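Local coordinates for protein endonuclease 8-like L720 (Acanthamoeba polyphaga mimivirus, PDB 4MB7) that is of unknown function but, as a viral endonuclease VIII-like protein, has an H2TH domain and a bound zinc ion, at residues Ala115-Asn120 with Cys124-Ala129; Thr107-Asn112 with Gln128-Ser133. One frame throughout, in Å; residues are numbered along the deposited sequence.

Interaction 1: residues Ala115-Asn120 with Cys124-Ala129. With SO4 (sulfate ion), chain E.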
# COMPACT_ATOMS: atom_id res chain seq x y z
N ALA A 115 -2.72 20.28 13.08
CA ALA A 115 -2.25 20.87 11.83
C ALA A 115 -2.79 20.09 10.64
O ALA A 115 -2.85 18.86 10.67
CB ALA A 115 -0.73 20.92 11.80
N GLU A 116 -3.17 20.81 9.59
CA GLU A 116 -3.70 20.19 8.38
C GLU A 116 -2.58 19.62 7.52
O GLU A 116 -1.59 20.29 7.24
CB GLU A 116 -4.50 21.22 7.57
CG GLU A 116 -5.69 21.81 8.30
CD GLU A 116 -6.89 20.88 8.31
OE1 GLU A 116 -7.05 20.11 7.34
OE2 GLU A 116 -7.68 20.92 9.28
N ILE A 117 -2.74 18.37 7.10
CA ILE A 117 -1.76 17.72 6.23
C ILE A 117 -2.43 17.05 5.04
O ILE A 117 -3.62 16.74 5.08
CB ILE A 117 -0.92 16.66 6.99
CG1 ILE A 117 -1.82 15.53 7.51
CG2 ILE A 117 -0.14 17.30 8.12
CD1 ILE A 117 -1.07 14.43 8.23
N LYS A 118 -1.66 16.84 3.97
CA LYS A 118 -2.17 16.17 2.79
C LYS A 118 -1.77 14.70 2.77
O LYS A 118 -0.58 14.37 2.74
CB LYS A 118 -1.67 16.86 1.52
CG LYS A 118 -2.18 16.23 0.23
CD LYS A 118 -1.51 16.85 -0.99
CE LYS A 118 -1.91 16.12 -2.27
NZ LYS A 118 -3.39 16.10 -2.44
N THR A 119 -2.77 13.82 2.80
CA THR A 119 -2.53 12.39 2.68
C THR A 119 -2.81 11.98 1.24
O THR A 119 -3.15 12.82 0.41
CB THR A 119 -3.43 11.58 3.62
OG1 THR A 119 -4.78 11.61 3.14
CG2 THR A 119 -3.38 12.16 5.03
N ASN A 120 -2.68 10.69 0.93
CA ASN A 120 -2.88 10.24 -0.45
C ASN A 120 -4.35 10.11 -0.87
O ASN A 120 -4.66 9.59 -1.94
CB ASN A 120 -2.11 8.94 -0.75
CG ASN A 120 -2.63 7.73 0.02
OD1 ASN A 120 -3.63 7.81 0.74
ND2 ASN A 120 -1.94 6.60 -0.13
N CYS A 124 -6.57 16.67 5.85
CA CYS A 124 -7.18 16.59 7.18
C CYS A 124 -6.14 16.87 8.26
O CYS A 124 -4.95 17.02 7.96
CB CYS A 124 -7.78 15.20 7.39
SG CYS A 124 -6.58 13.85 7.25
N THR A 125 -6.58 16.93 9.51
CA THR A 125 -5.65 17.13 10.61
C THR A 125 -4.79 15.88 10.80
O THR A 125 -5.17 14.79 10.38
CB THR A 125 -6.36 17.44 11.95
OG1 THR A 125 -7.15 16.31 12.35
CG2 THR A 125 -7.25 18.67 11.80
N THR A 126 -3.64 16.06 11.44
CA THR A 126 -2.75 14.95 11.74
C THR A 126 -3.46 13.91 12.59
O THR A 126 -3.31 12.71 12.38
CB THR A 126 -1.49 15.45 12.48
OG1 THR A 126 -0.90 16.52 11.74
CG2 THR A 126 -0.48 14.32 12.63
N ARG A 127 -4.24 14.39 13.55
CA ARG A 127 -5.02 13.51 14.42
C ARG A 127 -6.03 12.68 13.63
O ARG A 127 -6.16 11.47 13.84
CB ARG A 127 -5.75 14.32 15.50
CG ARG A 127 -6.64 13.50 16.41
CD ARG A 127 -7.20 14.34 17.55
NE ARG A 127 -7.89 13.53 18.55
CZ ARG A 127 -7.29 12.97 19.59
NH1 ARG A 127 -5.99 13.13 19.78
NH2 ARG A 127 -8.00 12.25 20.45
N GLN A 128 -6.74 13.33 12.72
CA GLN A 128 -7.74 12.66 11.90
C GLN A 128 -7.12 11.62 10.96
O GLN A 128 -7.72 10.58 10.68
CB GLN A 128 -8.54 13.68 11.09
CG GLN A 128 -9.71 13.08 10.32
CD GLN A 128 -10.79 12.54 11.24
OE1 GLN A 128 -11.13 13.16 12.25
NE2 GLN A 128 -11.34 11.38 10.90
N ALA A 129 -5.91 11.91 10.48
CA ALA A 129 -5.19 10.99 9.61
C ALA A 129 -4.95 9.64 10.29
O ALA A 129 -5.09 8.58 9.66
CB ALA A 129 -3.87 11.60 9.17
S SO4 E . -0.09 6.80 -3.43
O1 SO4 E . -0.07 6.41 -2.02
O2 SO4 E . 1.28 6.86 -3.93
O3 SO4 E . -0.85 5.83 -4.20
O4 SO4 E . -0.71 8.12 -3.56
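Ile117 and Cys124 face each other as an antiparallel hydrogen-bonded pair, their side chains on one face of a small two-stranded sheet. The bond from Ile117 N to Cys124 O is 2.7 Å and almost straight (176°); its return, Cys124 N to Ile117 O, runs 3.0 Å. With CG1 placed between backbone N and carbonyl carbon (chi1 62°), Ile117 sends CD1 across the start of the helix to 4.1 Å from Ala129 CB; its side chain and that of Thr126 cross at about a right angle, Ile117 CG2 3.8 Å from Thr126 OG1. Thr119 CG2 lies 4.2 Å from the same Ala129 CB and also reaches Cys124 SG. In the neighbouring non-hydrogen-bonded pair, Glu116 bends at chi2 to swing its carboxylate over the Cys124-Thr125 backbone at a slant to Thr125, Glu116 OE2 3.4 Å from Thr125 CG2. The Ala115 carbonyl receives a weak bond from Thr126 N, while Thr125 OG1 accepts from Gln128 N at 3.0 Å and caps the first turn. Beyond the strand, Asn120 ND2 donates to sulfate O1 at 2.7 Å; this ion, probably from the crystallisation liquor, also binds Lys49. The whole is a β-hairpin whose second strand passes directly into an N-capped α-helix.

Interaction 2: residues Thr107-Asn112 with Gln128-Ser133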
# COMPACT_ATOMS: atom_id res chain seq x y z
N THR A 107 7.22 9.90 7.80
CA THR A 107 6.59 11.07 8.40
C THR A 107 6.26 10.84 9.87
O THR A 107 5.72 9.80 10.24
CB THR A 107 5.29 11.44 7.65
OG1 THR A 107 5.59 11.65 6.26
CG2 THR A 107 4.67 12.70 8.23
N LEU A 108 6.57 11.83 10.70
CA LEU A 108 6.16 11.81 12.09
C LEU A 108 4.72 12.29 12.21
O LEU A 108 4.38 13.37 11.73
CB LEU A 108 7.06 12.71 12.94
CG LEU A 108 6.73 12.73 14.43
CD1 LEU A 108 7.20 11.45 15.09
CD2 LEU A 108 7.34 13.95 15.11
N LEU A 109 3.88 11.49 12.85
CA LEU A 109 2.50 11.88 13.10
C LEU A 109 2.25 12.01 14.60
O LEU A 109 2.36 11.04 15.34
CB LEU A 109 1.52 10.89 12.47
CG LEU A 109 1.56 10.75 10.95
CD1 LEU A 109 0.48 9.79 10.48
CD2 LEU A 109 1.40 12.10 10.27
N ASP A 110 1.92 13.22 15.03
CA ASP A 110 1.57 13.48 16.41
C ASP A 110 0.05 13.39 16.54
O ASP A 110 -0.67 14.21 15.98
CB ASP A 110 2.08 14.87 16.81
CG ASP A 110 1.63 15.30 18.20
OD1 ASP A 110 1.10 14.46 18.97
OD2 ASP A 110 1.81 16.49 18.53
N PRO A 111 -0.43 12.37 17.27
CA PRO A 111 -1.87 12.11 17.42
C PRO A 111 -2.64 13.26 18.07
O PRO A 111 -3.87 13.30 17.96
CB PRO A 111 -1.91 10.87 18.32
CG PRO A 111 -0.59 10.85 19.01
CD PRO A 111 0.38 11.40 18.02
N ASN A 112 -1.94 14.17 18.73
CA ASN A 112 -2.58 15.33 19.35
C ASN A 112 -2.46 16.58 18.49
O ASN A 112 -2.85 17.67 18.91
CB ASN A 112 -1.97 15.61 20.72
CG ASN A 112 -2.42 14.61 21.77
OD1 ASN A 112 -3.12 13.65 21.47
ND2 ASN A 112 -2.01 14.84 23.01
N GLN A 128 -6.74 13.33 12.72
CA GLN A 128 -7.74 12.66 11.90
C GLN A 128 -7.12 11.62 10.96
O GLN A 128 -7.72 10.58 10.68
CB GLN A 128 -8.54 13.68 11.09
CG GLN A 128 -9.71 13.08 10.32
CD GLN A 128 -10.79 12.54 11.24
OE1 GLN A 128 -11.13 13.16 12.25
NE2 GLN A 128 -11.34 11.38 10.90
N ALA A 129 -5.91 11.91 10.48
CA ALA A 129 -5.19 10.99 9.61
C ALA A 129 -4.95 9.64 10.29
O ALA A 129 -5.09 8.58 9.66
CB ALA A 129 -3.87 11.60 9.17
N ILE A 130 -4.59 9.68 11.57
CA ILE A 130 -4.37 8.45 12.34
C ILE A 130 -5.69 7.71 12.58
O ILE A 130 -5.74 6.48 12.48
CB ILE A 130 -3.67 8.76 13.68
CG1 ILE A 130 -2.28 9.35 13.42
CG2 ILE A 130 -3.56 7.50 14.53
CD1 ILE A 130 -1.52 9.71 14.68
N MET A 131 -6.75 8.45 12.87
CA MET A 131 -8.06 7.85 13.09
C MET A 131 -8.60 7.22 11.80
O MET A 131 -9.20 6.15 11.83
CB MET A 131 -9.05 8.89 13.62
CG MET A 131 -10.41 8.33 14.01
SD MET A 131 -10.32 7.21 15.42
CE MET A 131 -10.71 5.64 14.65
N ASP A 132 -8.39 7.90 10.68
CA ASP A 132 -8.84 7.39 9.39
C ASP A 132 -8.16 6.08 9.01
O ASP A 132 -8.77 5.22 8.38
CB ASP A 132 -8.58 8.41 8.28
CG ASP A 132 -9.57 9.56 8.29
OD1 ASP A 132 -10.55 9.49 9.05
OD2 ASP A 132 -9.36 10.52 7.53
N SER A 133 -6.90 5.93 9.40
CA SER A 133 -6.13 4.73 9.07
C SER A 133 -6.79 3.48 9.64
O SER A 133 -6.77 2.42 9.02
CB SER A 133 -4.69 4.84 9.57
OG SER A 133 -4.63 4.78 10.98
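Ile130 meets Leu109 and Pro111 with an extended side chain: CG1 lies anti to the carbonyl carbon (chi1 -63°) and CD1 continues the zigzag (chi2 179°), carrying the methyl from the helix to the end of the strand. Leu109 has the matching first torsion, and the two side chains lie side by side, pointing in opposite directions, Leu109 CB 3.9 Å from Ile130 CD1 and Leu109 CD1 4.1 Å from Ile130 CG1. Ile130 crosses Pro111 at a slant, its CD1 at the CA-CB side of the ring, with Pro111 CA 3.7 Å and Pro111 CB 3.8 Å from Ile130 CD1. One methyl thus fits against both the last strand residue and the proline two positions on, and the contact is wholly apolar. Polar bonds fix each side separately. Asp110 OD1 accepts from Asn112 N at 3.1 Å, approached from above the carboxylate plane, an Asx turn that shapes the chain around Pro111. On the helix, Gln128 NE2 reaches Asp132 OD1 at 2.8 Å with the acceptor close to the amide plane. Asp132 is also held by Tyr121, and Ser133 OG by Trp45. Strand 104-109 is an outermost strand of its antiparallel sheet, paired with strand 63-70; helix 126-136 packs beside it, with Ile130 also touching Val64 and Leu109 reaching Tyr52 and, in strand 116-118, Ile117.

Both interactions use helix 126-136 and share Gln128 and Ala129, and their centres are about 7 Å apart. Interaction 1 ties the hairpin strands by backbone bonds and lays the helix start against them by a weak backbone bond and by side-chain packing, with a buried side at Thr119, Thr126 and Ala129 and an exposed edge at Ala115 and Glu116. Interaction 2 lies one turn further along, buries less surface, and sets the helix against the end of strand 104-109 by side-chain packing, buried at Leu109 and partly exposed at Pro111 and Ile130. They meet where Arg127 NH1 probably bonds to Pro111 O, and where Thr126 CG2 packs on Leu109 CD2.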